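PDB 5HXD: protein MpaA from Escherichia coli O157:H7, which probably hydrolyses the gamma-D-glutamyl-diaminopimelate amide bond of murein tripeptide as a zinc-dependent amidase, releasing L-alanyl-D-glutamate and diaminopimelate during peptidoglycan degradation. Local coordinates for residues 3-8 against 12-17; 29-34 against 142-147; 55-60 against 214-219; 104-109 against 130-135; 111-116 against 122-127. All blocks are in the same frame, centred on the assembly; numbering follows the deposited sequence.

From the N terminus, interaction 1 closes a short loop in the N-terminal region ahead of strand 18-22, and it ends before any other contact begins. Interaction 2 then joins strand 28-31 to helix 136-148, and interaction 3 joins helix 53-65 to helix 216-222; their segments alternate along the chain, so these two long closures cross. Interaction 4 ties together the loops before strand 110-114 and after strand 122-127, and it falls within both long closures. Interaction 5, the hairpin of those two strands, lies within interaction 4. Interaction 1 touches interactions 2 and 3 through Thr17 and Phe13, while interactions 4 and 5 meet at Gly109 and Leu127.

Interaction 1 of 5, residues 3-8 against 12-17; sequences VTRPRA and AFPPGT
Arg5 reaches from 3-8 to the loop 12-17 with its guanidinium group, which provides the one hydrogen bond between the two segments. NH2 of Arg5 donates to the backbone oxygen Ala12 O at 2.8 Å, and the N-H...O angle of 161° makes the bond fairly straight. The acceptor lies practically in the guanidinium plane, whereas the donor is tilted by 26° from the plane of the Ala12 carbonyl. The same NH2 also bonds to Arg64 O near the end of helix 53-65, so a single nitrogen is gripped by two backbone carbonyls. Because Arg64 O lies at the C-terminal end of helix 53-65, the positive charge of Arg5 is probably favourable there.

The van der Waals part of the contact is Pro14 over one face of the guanidinium. Its CD lies 3.5 Å from Arg5 NH2 and 3.7 Å from Arg5 CZ, displaced toward the rim of the flat group, while Ala12 O occupies the edge. The arginine chain runs out with CG beside the backbone N and then bends at chi3 (-63°), a turn that swings the guanidinium in against the proline, one face turned to its CD.

This is a surface contact of the N-terminal arm, away from the zinc site. Backbone bonds of Arg5 with Thr65 tie 3-8 to the end of helix 53-65. On the other segment, Phe13 lies against Ser60, Leu63 and Arg64 of that helix and meets the ring of Phe32, so the two segments settle on helix 53-65 just ahead of strand 18-22.

Interaction 2 of 5, residues 29-34 against 142-147; sequences LIWFPA and CQLIHR
Trp31 and Leu144 bring the small antiparallel sheet of strands 18-22 and 28-31 against helix 136-148, a strand-on-helix packing within the alpha/beta fold of the M14 peptidases. The indole is approached from above: Leu144 CD1 lies over the face, 3.8 Å from the centroid of the five-membered ring and only 16° off its normal, which makes a CH-pi contact. The closest ring atoms are CD2 and CE2 of Trp31, each 3.7 Å from Leu144 CD1, so the methyl is centred on the bond shared by the two rings. Pro33 CD covers the opposite face, nearer the rim, and the indole is held between a methyl and a proline.

Leu144 extends toward the ring with CG anti to its backbone N, whereas Trp31 takes the more congested rotation between N and the carbonyl carbon (chi1 69°). One helical turn further on, Arg147 reaches across toward the six-membered ring. Its guanidinium plane is turned 63° from the indole, and the edge of the group, at Arg147 NH1, is 3.6 Å from Trp31 CZ2. Val76 of strand 74-76 touches both Trp31 and Leu144, and thus links the contact to the central sheet.

A water molecule joins the polar ends. Lying in the plane of the indole, it accepts from Trp31 NE1 at 2.9 Å and, in a weak bond, from Arg147 NH1 at 2.7 Å.

Interaction 3 of 5, residues 55-60 against 214-219; sequences SVVTLS and ISSDEA
Thr58 turns its OG1 opposite its own carbonyl carbon and beside the backbone N (chi1 -67°), a rotation that serves two ends: the hydroxyl bonds back to Ser54 O one turn earlier in helix 53-65, and its flank lies against Ala219, with Thr58 OG1 3.3 Å from Ala219 CB. Val57, with CG1 anti to the backbone N (chi1 176°), has CG2 on the N side, and both branches reach toward Ser216. There the methine carbon Val57 CB and Ser216 CB approach to 4.1 Å, and Val57 CG2 is equally far from Ser216 OG.

The two pairs run side by side, Val57 with Ser216 and Thr58 with Ala219, and bring the start of helix 216-222 onto helix 53-65. The second helix is fixed at its start by Ser215, an N-cap whose OG accepts from Glu218 N at 3.3 Å with an angle of 156°. Phe211 and Met227 also touch Thr58. The second subunit borders the contact as well: its Gly87 packs on Val57, and its Ser117 bonds to Asp217. Ser216 lies about 10 Å from Glu52, a predicted zinc ligand, measured between side chains.

Small side chains make the interface, allowing the backbones to come close, with CA atoms 6.2 Å apart in both pairs. Since the Thr58 hydroxyl is satisfied within its own helix, it can border a methyl group in a buried setting, and the association between these segments rests on van der Waals contact.

Interaction 4 of 5, residues 104-109 against 130-135; sequences ANWKEG and DKPGSE
Trp106 NE1 is hydrogen-bonded to Thr128 O just before 130-135, and this bond helps to fix the rotation of an indole whose face receives Pro132. Pro132 lies over the face, its side chain running at about a right angle to that of Trp106. Its CD sits 3.7 Å from the centroid of the six-membered ring and 17° off the normal, a CH-pi contact, and is 3.5 Å from Trp106 CZ3. Toward the five-membered ring the partner becomes Pro132 CA, 3.7 Å from both Trp106 CD2 and CE2. The peptide link ahead of the proline lies flat over the same side, with Lys131 C 3.5 Å from Trp106 CZ2.

The backbone at Glu108 N covers the other face, so that the indole is layered between its own segment and 130-135. With CG anti to the backbone N (chi1 -176°), the ring is carried straight out from the loop toward that partner. The side-chain amide of Asn105, the preceding residue, hydrogen-bonds to Ser197 and to the backbone of Gly193, tying 104-109 to the region of helix 195-201.

Pro132 and Gly133 occupy the central positions of a type II beta turn that runs from Lys131 to Ser134. A weak bond from Ser134 N to Lys131 O, 2.9 Å long, closes it, and Gly133 takes the positive phi (69°) that the third position of a type II turn calls for and glycine adopts easily. The arrangement is a proline-glycine turn with the proline packed over the face of a tryptophan through a CH-pi contact, set at the protein surface where the chain passes from the hairpin 110-127 to helix 136-148.

Interaction 5 of 5, residues 111-116 against 122-127; sequences TVYRWN and RDVVLL
Tyr113 and Val124 form the centre of the hairpin. Val124 CB lies over one face of the phenol ring, 3.9 Å from its centroid and 17° off the normal, a CH-pi contact. Val124 CG1 also touches the ring, 3.4 Å from Tyr113 CE2. Leu126 closes in at the edge, with its CG 3.5 Å from Tyr113 CE2. The tyrosine adopts chi1 68°, CG lying between N and the carbonyl carbon, and this stands the ring up on that face of the hairpin, where its end leans over to the Val124 and Leu126 side chains. On the same face Thr111 CG2 rests on Leu126 CB, while Val112 and Val125 meet on the reverse face through CG1 and CG2.

The backbones of the antiparallel strands hold these side chains in place. Thr111 and Leu126 make a hydrogen-bonded pair, with Leu126 N to Thr111 O at 2.7 Å and Thr111 N to Leu126 O at 2.9 Å. Tyr113 N bonds to Val124 O at 3.1 Å, and the return bond from Val124 N is weak. Between them, Val112 and Val125 form the non-hydrogen-bonded pair. Asp123 and Val124 both stand across from Tyr113, a classic beta bulge.

Further out, Asp123 forms a salt bridge with Arg7 of the second subunit, whose Arg10 makes a cation-pi contact with Trp115. Arg122 makes a cation-pi contact with Tyr189, and Arg114 bonds to Ala119 O in the hairpin loop. The hairpin thus stands beside the zinc site, with the side chain of Tyr113 about 8 Å from the zinc ion, while backbone bonds of Leu127 with Gly94 and Asp96 attach it to the loop between helix 81-85 and strand 110-114.

Interaction 1 of 5, residues 3-8 against 12-17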
# COMPACT_ATOMS: atom_id res chain seq x y z
N VAL A 3 13.25 2.98 -24.98
CA VAL A 3 12.98 3.86 -23.84
C VAL A 3 12.44 3.07 -22.61
O VAL A 3 12.59 3.50 -21.46
CB VAL A 3 11.96 4.99 -24.23
CG1 VAL A 3 12.05 6.18 -23.27
CG2 VAL A 3 12.15 5.44 -25.67
N THR A 4 11.80 1.92 -22.86
CA THR A 4 11.19 1.11 -21.79
C THR A 4 11.51 -0.38 -21.87
O THR A 4 11.52 -0.96 -22.95
CB THR A 4 9.65 1.23 -21.79
OG1 THR A 4 9.10 0.40 -22.83
CG2 THR A 4 9.21 2.68 -22.00
N ARG A 5 11.76 -1.00 -20.71
CA ARG A 5 11.83 -2.46 -20.61
C ARG A 5 10.55 -3.11 -21.16
O ARG A 5 9.46 -2.56 -21.01
CB ARG A 5 12.04 -2.89 -19.15
CG ARG A 5 13.36 -2.50 -18.54
CD ARG A 5 13.73 -3.43 -17.37
NE ARG A 5 12.78 -3.36 -16.26
CZ ARG A 5 12.79 -4.14 -15.19
NH1 ARG A 5 13.70 -5.10 -15.05
NH2 ARG A 5 11.88 -3.97 -14.25
N PRO A 6 10.68 -4.28 -21.81
CA PRO A 6 9.52 -5.03 -22.31
C PRO A 6 8.53 -5.36 -21.18
O PRO A 6 8.95 -5.77 -20.10
CB PRO A 6 10.13 -6.32 -22.87
CG PRO A 6 11.54 -5.98 -23.15
CD PRO A 6 11.95 -4.96 -22.12
N ARG A 7 7.23 -5.18 -21.46
CA ARG A 7 6.17 -5.38 -20.46
C ARG A 7 6.29 -6.72 -19.76
O ARG A 7 5.95 -6.84 -18.59
CB ARG A 7 4.80 -5.26 -21.13
CG ARG A 7 3.64 -5.02 -20.17
CD ARG A 7 2.34 -4.77 -20.93
NE ARG A 7 1.92 -5.94 -21.69
CZ ARG A 7 0.95 -5.94 -22.60
NH1 ARG A 7 0.29 -4.82 -22.86
NH2 ARG A 7 0.63 -7.06 -23.25
N ALA A 8 6.81 -7.72 -20.47
CA ALA A 8 6.90 -9.08 -19.96
C ALA A 8 7.90 -9.25 -18.80
O ALA A 8 7.83 -10.24 -18.08
CB ALA A 8 7.26 -10.03 -21.08
N ALA A 12 10.07 -7.66 -11.85
CA ALA A 12 11.11 -7.47 -10.84
C ALA A 12 11.71 -6.09 -10.96
O ALA A 12 11.37 -5.33 -11.88
CB ALA A 12 12.18 -8.54 -10.97
N PHE A 13 12.58 -5.75 -10.02
CA PHE A 13 13.30 -4.49 -10.06
C PHE A 13 14.66 -4.69 -10.75
O PHE A 13 15.33 -5.71 -10.54
CB PHE A 13 13.50 -3.93 -8.64
CG PHE A 13 12.24 -3.34 -8.03
CD1 PHE A 13 11.75 -2.12 -8.46
CD2 PHE A 13 11.58 -4.01 -7.00
CE1 PHE A 13 10.60 -1.58 -7.92
CE2 PHE A 13 10.43 -3.46 -6.43
CZ PHE A 13 9.94 -2.25 -6.89
N PRO A 14 15.06 -3.72 -11.59
CA PRO A 14 16.45 -3.67 -12.04
C PRO A 14 17.39 -3.52 -10.84
O PRO A 14 17.03 -2.84 -9.88
CB PRO A 14 16.49 -2.43 -12.95
CG PRO A 14 15.31 -1.59 -12.52
CD PRO A 14 14.26 -2.60 -12.11
N PRO A 15 18.59 -4.13 -10.91
CA PRO A 15 19.60 -4.18 -9.83
C PRO A 15 19.92 -2.82 -9.17
O PRO A 15 19.60 -1.77 -9.71
CB PRO A 15 20.85 -4.70 -10.55
CG PRO A 15 20.34 -5.43 -11.75
CD PRO A 15 19.08 -4.74 -12.17
N GLY A 16 20.56 -2.87 -8.00
CA GLY A 16 21.05 -1.68 -7.34
C GLY A 16 20.13 -1.12 -6.26
O GLY A 16 20.05 0.09 -6.05
N THR A 17 19.43 -2.01 -5.57
CA THR A 17 18.62 -1.60 -4.45
C THR A 17 19.56 -1.49 -3.26
O THR A 17 20.55 -2.23 -3.17
CB THR A 17 17.48 -2.59 -4.17
OG1 THR A 17 16.47 -1.94 -3.39
CG2 THR A 17 17.97 -3.80 -3.41

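Interaction 2 of 5, residues 29-34 against 142-147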
# COMPACT_ATOMS: atom_id res chain seq x y z
N LEU A 29 14.17 0.10 5.29
CA LEU A 29 13.94 1.29 4.50
C LEU A 29 14.79 1.16 3.22
O LEU A 29 15.99 1.01 3.28
CB LEU A 29 14.27 2.54 5.32
CG LEU A 29 13.34 2.66 6.55
CD1 LEU A 29 13.85 3.66 7.55
CD2 LEU A 29 11.91 3.02 6.13
N ILE A 30 14.11 1.15 2.08
CA ILE A 30 14.71 0.78 0.80
C ILE A 30 14.82 2.01 -0.11
O ILE A 30 13.89 2.81 -0.18
CB ILE A 30 13.86 -0.32 0.10
CG1 ILE A 30 13.72 -1.54 1.01
CG2 ILE A 30 14.46 -0.73 -1.22
CD1 ILE A 30 12.59 -2.51 0.63
N TRP A 31 15.95 2.16 -0.79
CA TRP A 31 16.05 3.19 -1.81
C TRP A 31 16.84 2.74 -3.02
O TRP A 31 17.58 1.75 -2.98
CB TRP A 31 16.67 4.48 -1.26
CG TRP A 31 18.12 4.38 -0.92
CD1 TRP A 31 18.69 3.54 -0.00
CD2 TRP A 31 19.19 5.17 -1.47
NE1 TRP A 31 20.05 3.76 0.05
CE2 TRP A 31 20.38 4.75 -0.84
CE3 TRP A 31 19.26 6.18 -2.43
CZ2 TRP A 31 21.63 5.31 -1.14
CZ3 TRP A 31 20.49 6.74 -2.72
CH2 TRP A 31 21.66 6.30 -2.08
N PHE A 32 16.67 3.50 -4.09
CA PHE A 32 17.16 3.13 -5.39
C PHE A 32 18.04 4.24 -5.90
O PHE A 32 17.55 5.12 -6.60
CB PHE A 32 15.99 2.88 -6.34
CG PHE A 32 15.07 1.79 -5.88
CD1 PHE A 32 15.25 0.49 -6.30
CD2 PHE A 32 14.04 2.06 -5.00
CE1 PHE A 32 14.43 -0.52 -5.86
CE2 PHE A 32 13.20 1.05 -4.57
CZ PHE A 32 13.40 -0.24 -5.00
N PRO A 33 19.33 4.23 -5.53
CA PRO A 33 20.28 5.27 -5.93
C PRO A 33 20.39 5.40 -7.44
O PRO A 33 20.40 4.38 -8.15
CB PRO A 33 21.63 4.80 -5.32
CG PRO A 33 21.43 3.39 -4.97
CD PRO A 33 19.97 3.19 -4.70
N ALA A 34 20.44 6.64 -7.94
CA ALA A 34 20.54 6.91 -9.37
C ALA A 34 21.82 6.30 -9.87
O ALA A 34 22.85 6.38 -9.19
CB ALA A 34 20.48 8.40 -9.67
N CYS A 142 16.03 11.72 6.81
CA CYS A 142 16.77 12.95 7.04
C CYS A 142 18.27 12.78 6.84
O CYS A 142 18.95 13.70 6.34
CB CYS A 142 16.51 13.49 8.45
SG CYS A 142 14.97 14.38 8.60
N GLN A 143 18.79 11.62 7.24
CA GLN A 143 20.21 11.34 7.10
C GLN A 143 20.58 10.96 5.66
O GLN A 143 21.65 11.35 5.16
CB GLN A 143 20.64 10.25 8.07
CG GLN A 143 20.86 10.77 9.49
CD GLN A 143 21.60 12.13 9.53
OE1 GLN A 143 22.63 12.32 8.85
NE2 GLN A 143 21.07 13.07 10.31
N LEU A 144 19.70 10.21 5.01
CA LEU A 144 19.81 9.92 3.59
C LEU A 144 20.01 11.22 2.79
O LEU A 144 20.95 11.34 2.02
CB LEU A 144 18.56 9.17 3.09
CG LEU A 144 18.46 8.76 1.62
CD1 LEU A 144 19.30 7.52 1.34
CD2 LEU A 144 17.02 8.53 1.22
N ILE A 145 19.12 12.19 3.01
CA ILE A 145 19.15 13.43 2.25
C ILE A 145 20.39 14.29 2.58
O ILE A 145 20.80 15.13 1.78
CB ILE A 145 17.82 14.23 2.45
CG1 ILE A 145 16.64 13.34 2.05
CG2 ILE A 145 17.78 15.50 1.60
CD1 ILE A 145 15.28 14.00 2.16
N HIS A 146 21.00 14.07 3.75
CA HIS A 146 22.28 14.72 4.09
C HIS A 146 23.43 14.04 3.37
O HIS A 146 24.28 14.70 2.77
CB HIS A 146 22.54 14.72 5.59
CG HIS A 146 21.96 15.90 6.31
ND1 HIS A 146 20.83 15.82 7.09
CD2 HIS A 146 22.37 17.19 6.36
CE1 HIS A 146 20.56 17.02 7.60
NE2 HIS A 146 21.47 17.86 7.17
N ARG A 147 23.46 12.71 3.43
CA ARG A 147 24.48 11.92 2.74
C ARG A 147 24.55 12.25 1.23
O ARG A 147 25.62 12.59 0.70
CB ARG A 147 24.22 10.42 2.95
CG ARG A 147 25.30 9.46 2.41
CD ARG A 147 24.75 8.02 2.20
NE ARG A 147 24.02 7.53 3.37
CZ ARG A 147 23.10 6.57 3.33
NH1 ARG A 147 22.80 6.01 2.16
NH2 ARG A 147 22.46 6.17 4.45
O HOH W 1 22.48 3.39 1.58

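Interaction 3 of 5, residues 55-60 against 214-219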
# COMPACT_ATOMS: atom_id res chain seq x y z
N SER A 55 0.39 6.21 -5.70
CA SER A 55 1.64 6.76 -6.22
C SER A 55 2.82 5.81 -5.98
O SER A 55 3.76 5.78 -6.76
CB SER A 55 1.93 8.16 -5.64
OG SER A 55 1.42 8.31 -4.32
N VAL A 56 2.75 5.00 -4.93
CA VAL A 56 3.82 4.05 -4.65
C VAL A 56 3.81 2.90 -5.63
O VAL A 56 4.84 2.29 -5.91
CB VAL A 56 3.73 3.49 -3.23
CG1 VAL A 56 4.88 2.51 -2.98
CG2 VAL A 56 3.74 4.63 -2.22
N VAL A 57 2.64 2.59 -6.18
CA VAL A 57 2.59 1.56 -7.21
C VAL A 57 2.99 2.18 -8.54
O VAL A 57 3.66 1.54 -9.34
CB VAL A 57 1.21 0.92 -7.31
CG1 VAL A 57 1.17 -0.07 -8.45
CG2 VAL A 57 0.86 0.23 -6.00
N THR A 58 2.59 3.43 -8.75
CA THR A 58 2.91 4.14 -9.99
C THR A 58 4.41 4.36 -10.15
O THR A 58 4.97 4.08 -11.21
CB THR A 58 2.22 5.50 -10.05
OG1 THR A 58 0.80 5.32 -10.14
CG2 THR A 58 2.69 6.27 -11.27
N LEU A 59 5.03 4.86 -9.09
CA LEU A 59 6.48 5.05 -9.07
C LEU A 59 7.24 3.73 -9.15
O LEU A 59 8.29 3.66 -9.78
CB LEU A 59 6.90 5.81 -7.81
CG LEU A 59 8.39 6.15 -7.70
CD1 LEU A 59 8.84 6.95 -8.92
CD2 LEU A 59 8.66 6.92 -6.41
N SER A 60 6.72 2.68 -8.51
CA SER A 60 7.33 1.35 -8.58
C SER A 60 7.22 0.78 -9.99
O SER A 60 8.07 -0.00 -10.43
CB SER A 60 6.66 0.39 -7.59
OG SER A 60 7.24 -0.91 -7.64
N ILE A 214 -7.56 8.08 -7.28
CA ILE A 214 -7.37 7.25 -8.45
C ILE A 214 -6.82 5.88 -8.05
O ILE A 214 -5.97 5.77 -7.17
CB ILE A 214 -6.42 7.92 -9.47
CG1 ILE A 214 -6.38 7.10 -10.76
CG2 ILE A 214 -5.03 8.14 -8.84
CD1 ILE A 214 -5.43 7.63 -11.82
N SER A 215 -7.32 4.83 -8.70
CA SER A 215 -6.89 3.48 -8.38
C SER A 215 -5.48 3.20 -8.87
O SER A 215 -5.05 3.81 -9.83
CB SER A 215 -7.86 2.47 -9.00
OG SER A 215 -7.84 2.57 -10.41
N SER A 216 -4.77 2.28 -8.23
CA SER A 216 -3.46 1.81 -8.69
C SER A 216 -3.52 1.16 -10.08
O SER A 216 -2.49 0.95 -10.72
CB SER A 216 -2.85 0.81 -7.70
OG SER A 216 -3.13 1.17 -6.36
N ASP A 217 -4.72 0.83 -10.54
CA ASP A 217 -4.88 0.14 -11.81
C ASP A 217 -4.93 1.12 -12.99
O ASP A 217 -4.38 0.85 -14.06
CB ASP A 217 -6.14 -0.73 -11.79
CG ASP A 217 -6.37 -1.45 -13.09
OD1 ASP A 217 -5.71 -2.49 -13.34
OD2 ASP A 217 -7.22 -0.97 -13.88
N GLU A 218 -5.59 2.25 -12.77
CA GLU A 218 -5.68 3.31 -13.78
C GLU A 218 -4.47 4.27 -13.74
O GLU A 218 -4.09 4.86 -14.76
CB GLU A 218 -6.99 4.11 -13.60
CG GLU A 218 -7.23 5.15 -14.70
CD GLU A 218 -8.25 6.21 -14.31
OE1 GLU A 218 -8.97 6.03 -13.31
OE2 GLU A 218 -8.32 7.25 -15.01
N ALA A 219 -3.88 4.44 -12.56
CA ALA A 219 -2.70 5.28 -12.41
C ALA A 219 -1.49 4.59 -13.05
O ALA A 219 -0.59 5.25 -13.60
CB ALA A 219 -2.44 5.60 -10.94

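Interaction 4 of 5, residues 104-109 against 130-135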
# COMPACT_ATOMS: atom_id res chain seq x y z
N ALA A 104 11.97 23.84 11.97
CA ALA A 104 11.88 24.79 13.07
C ALA A 104 10.43 24.87 13.58
O ALA A 104 10.19 25.02 14.78
CB ALA A 104 12.38 26.17 12.66
N ASN A 105 9.46 24.72 12.68
CA ASN A 105 8.06 24.92 13.04
C ASN A 105 7.37 23.70 13.66
O ASN A 105 6.15 23.69 13.75
CB ASN A 105 7.25 25.35 11.82
CG ASN A 105 7.12 24.25 10.79
OD1 ASN A 105 7.77 23.21 10.88
ND2 ASN A 105 6.30 24.49 9.78
N TRP A 106 8.16 22.70 14.07
CA TRP A 106 7.64 21.47 14.69
C TRP A 106 6.94 21.77 16.00
O TRP A 106 7.48 22.47 16.85
CB TRP A 106 8.77 20.45 14.95
CG TRP A 106 8.27 19.11 15.51
CD1 TRP A 106 7.91 18.00 14.78
CD2 TRP A 106 8.06 18.76 16.89
NE1 TRP A 106 7.49 17.00 15.62
CE2 TRP A 106 7.57 17.43 16.92
CE3 TRP A 106 8.24 19.44 18.10
CZ2 TRP A 106 7.26 16.77 18.11
CZ3 TRP A 106 7.92 18.78 19.30
CH2 TRP A 106 7.44 17.45 19.29
N LYS A 107 5.74 21.23 16.15
CA LYS A 107 4.95 21.40 17.37
C LYS A 107 4.52 20.08 17.97
O LYS A 107 4.01 19.20 17.27
CB LYS A 107 3.72 22.27 17.09
CG LYS A 107 4.05 23.76 16.99
CD LYS A 107 4.85 24.22 18.21
CE LYS A 107 4.98 25.74 18.27
NZ LYS A 107 5.10 26.20 19.68
N GLU A 108 4.72 19.95 19.28
CA GLU A 108 4.33 18.76 20.03
C GLU A 108 2.82 18.59 20.10
O GLU A 108 2.09 19.55 19.94
CB GLU A 108 4.89 18.83 21.45
CG GLU A 108 4.76 17.54 22.27
CD GLU A 108 5.18 17.72 23.72
OE1 GLU A 108 6.28 18.27 23.95
OE2 GLU A 108 4.42 17.31 24.63
N GLY A 109 2.35 17.37 20.35
CA GLY A 109 0.95 17.13 20.65
C GLY A 109 0.22 16.44 19.52
O GLY A 109 0.66 15.42 19.01
N ASP A 130 7.13 12.51 20.13
CA ASP A 130 7.36 13.04 21.46
C ASP A 130 8.56 13.98 21.43
O ASP A 130 8.88 14.64 22.42
CB ASP A 130 7.57 11.92 22.49
CG ASP A 130 8.64 10.93 22.08
OD1 ASP A 130 9.78 11.34 21.76
OD2 ASP A 130 8.33 9.72 22.10
N LYS A 131 9.22 14.05 20.28
CA LYS A 131 10.25 15.05 20.08
C LYS A 131 10.41 15.28 18.58
O LYS A 131 10.08 14.40 17.79
CB LYS A 131 11.56 14.60 20.73
CG LYS A 131 12.16 13.36 20.10
CD LYS A 131 13.49 12.99 20.72
CE LYS A 131 14.23 12.00 19.81
NZ LYS A 131 15.54 11.53 20.37
N PRO A 132 10.91 16.47 18.20
CA PRO A 132 11.21 16.79 16.79
C PRO A 132 12.02 15.70 16.14
O PRO A 132 13.10 15.39 16.65
CB PRO A 132 12.02 18.09 16.87
CG PRO A 132 12.38 18.25 18.32
CD PRO A 132 11.25 17.60 19.07
N GLY A 133 11.52 15.11 15.05
CA GLY A 133 12.26 14.05 14.39
C GLY A 133 12.33 12.76 15.20
O GLY A 133 13.28 11.99 15.04
N SER A 134 11.33 12.50 16.06
CA SER A 134 11.35 11.31 16.91
C SER A 134 11.43 9.97 16.14
O SER A 134 12.15 9.05 16.55
CB SER A 134 10.11 11.29 17.82
OG SER A 134 8.95 10.75 17.18
N GLU A 135 10.70 9.86 15.03
CA GLU A 135 10.46 8.54 14.45
C GLU A 135 11.62 8.01 13.59
O GLU A 135 12.29 8.78 12.89
CB GLU A 135 9.16 8.56 13.64
CG GLU A 135 7.93 8.96 14.45
CD GLU A 135 7.73 8.11 15.72
OE1 GLU A 135 7.33 6.92 15.61
OE2 GLU A 135 8.00 8.65 16.81

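Interaction 5 of 5, residues 111-116 against 122-127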
# COMPACT_ATOMS: atom_id res chain seq x y z
N THR A 111 -2.18 16.22 15.80
CA THR A 111 -2.43 16.74 14.47
C THR A 111 -3.67 16.02 13.98
O THR A 111 -3.95 14.93 14.45
CB THR A 111 -1.22 16.53 13.52
OG1 THR A 111 -1.51 17.08 12.23
CG2 THR A 111 -0.90 15.05 13.37
N VAL A 112 -4.42 16.65 13.08
CA VAL A 112 -5.68 16.07 12.59
C VAL A 112 -5.72 16.04 11.06
O VAL A 112 -5.43 17.03 10.41
CB VAL A 112 -6.93 16.85 13.12
CG1 VAL A 112 -7.18 16.55 14.60
CG2 VAL A 112 -6.80 18.36 12.86
N TYR A 113 -6.07 14.89 10.50
CA TYR A 113 -6.20 14.76 9.07
C TYR A 113 -7.67 14.53 8.70
O TYR A 113 -8.52 14.36 9.57
CB TYR A 113 -5.28 13.63 8.54
CG TYR A 113 -5.64 12.20 8.92
CD1 TYR A 113 -6.40 11.40 8.08
CD2 TYR A 113 -5.19 11.63 10.11
CE1 TYR A 113 -6.72 10.11 8.42
CE2 TYR A 113 -5.51 10.33 10.45
CZ TYR A 113 -6.28 9.57 9.60
OH TYR A 113 -6.62 8.26 9.92
N ARG A 114 -7.97 14.56 7.41
CA ARG A 114 -9.33 14.34 6.94
C ARG A 114 -9.56 12.85 6.71
O ARG A 114 -8.77 12.23 6.00
CB ARG A 114 -9.60 15.13 5.66
CG ARG A 114 -11.04 15.17 5.21
CD ARG A 114 -11.16 15.83 3.84
NE ARG A 114 -10.65 17.18 3.90
CZ ARG A 114 -11.38 18.23 4.27
NH1 ARG A 114 -12.65 18.04 4.62
NH2 ARG A 114 -10.84 19.44 4.32
N TRP A 115 -10.60 12.29 7.32
CA TRP A 115 -10.92 10.86 7.17
C TRP A 115 -10.81 10.46 5.70
O TRP A 115 -10.08 9.54 5.34
CB TRP A 115 -12.32 10.56 7.72
CG TRP A 115 -12.74 9.11 7.63
CD1 TRP A 115 -13.76 8.59 6.88
CD2 TRP A 115 -12.14 8.00 8.32
NE1 TRP A 115 -13.83 7.23 7.06
CE2 TRP A 115 -12.86 6.84 7.95
CE3 TRP A 115 -11.08 7.86 9.23
CZ2 TRP A 115 -12.54 5.57 8.44
CZ3 TRP A 115 -10.76 6.60 9.71
CH2 TRP A 115 -11.49 5.47 9.31
N ASN A 116 -11.51 11.18 4.84
CA ASN A 116 -11.38 11.03 3.39
C ASN A 116 -11.99 12.24 2.73
O ASN A 116 -12.53 13.10 3.42
CB ASN A 116 -12.05 9.75 2.88
CG ASN A 116 -13.52 9.61 3.28
OD1 ASN A 116 -14.23 10.58 3.56
ND2 ASN A 116 -13.98 8.39 3.26
N ARG A 122 -11.54 18.00 9.20
CA ARG A 122 -10.36 17.26 9.61
C ARG A 122 -10.47 17.06 11.11
O ARG A 122 -10.35 18.01 11.88
CB ARG A 122 -9.06 18.03 9.26
CG ARG A 122 -8.86 18.28 7.76
CD ARG A 122 -7.99 19.53 7.48
NE ARG A 122 -6.58 19.36 7.85
CZ ARG A 122 -5.91 20.18 8.67
NH1 ARG A 122 -6.52 21.23 9.21
NH2 ARG A 122 -4.63 19.94 8.94
N ASP A 123 -10.73 15.83 11.55
CA ASP A 123 -10.94 15.59 12.96
C ASP A 123 -10.28 14.31 13.47
O ASP A 123 -10.24 14.06 14.68
CB ASP A 123 -12.45 15.58 13.30
CG ASP A 123 -13.28 14.78 12.31
OD1 ASP A 123 -12.71 13.91 11.62
OD2 ASP A 123 -14.51 15.02 12.25
N VAL A 124 -9.74 13.50 12.56
CA VAL A 124 -9.02 12.30 12.97
C VAL A 124 -7.65 12.61 13.57
O VAL A 124 -6.75 13.10 12.89
CB VAL A 124 -8.83 11.34 11.80
CG1 VAL A 124 -8.34 10.00 12.33
CG2 VAL A 124 -10.14 11.20 11.03
N VAL A 125 -7.50 12.29 14.85
CA VAL A 125 -6.31 12.66 15.61
C VAL A 125 -5.11 11.73 15.36
O VAL A 125 -5.25 10.50 15.32
CB VAL A 125 -6.62 12.72 17.14
CG1 VAL A 125 -5.35 12.90 17.97
CG2 VAL A 125 -7.59 13.84 17.42
N LEU A 126 -3.94 12.34 15.16
CA LEU A 126 -2.66 11.62 15.13
C LEU A 126 -1.65 12.31 16.04
O LEU A 126 -1.88 13.43 16.49
CB LEU A 126 -2.12 11.52 13.71
CG LEU A 126 -2.84 10.61 12.71
CD1 LEU A 126 -2.09 10.52 11.38
CD2 LEU A 126 -3.03 9.23 13.28
N LEU A 127 -0.54 11.65 16.30
CA LEU A 127 0.55 12.24 17.09
C LEU A 127 1.71 12.87 16.23
O LEU A 127 1.99 12.44 15.10
CB LEU A 127 1.12 11.17 18.04
CG LEU A 127 0.23 10.55 19.13
CD1 LEU A 127 1.03 9.51 19.85
CD2 LEU A 127 -0.22 11.59 20.12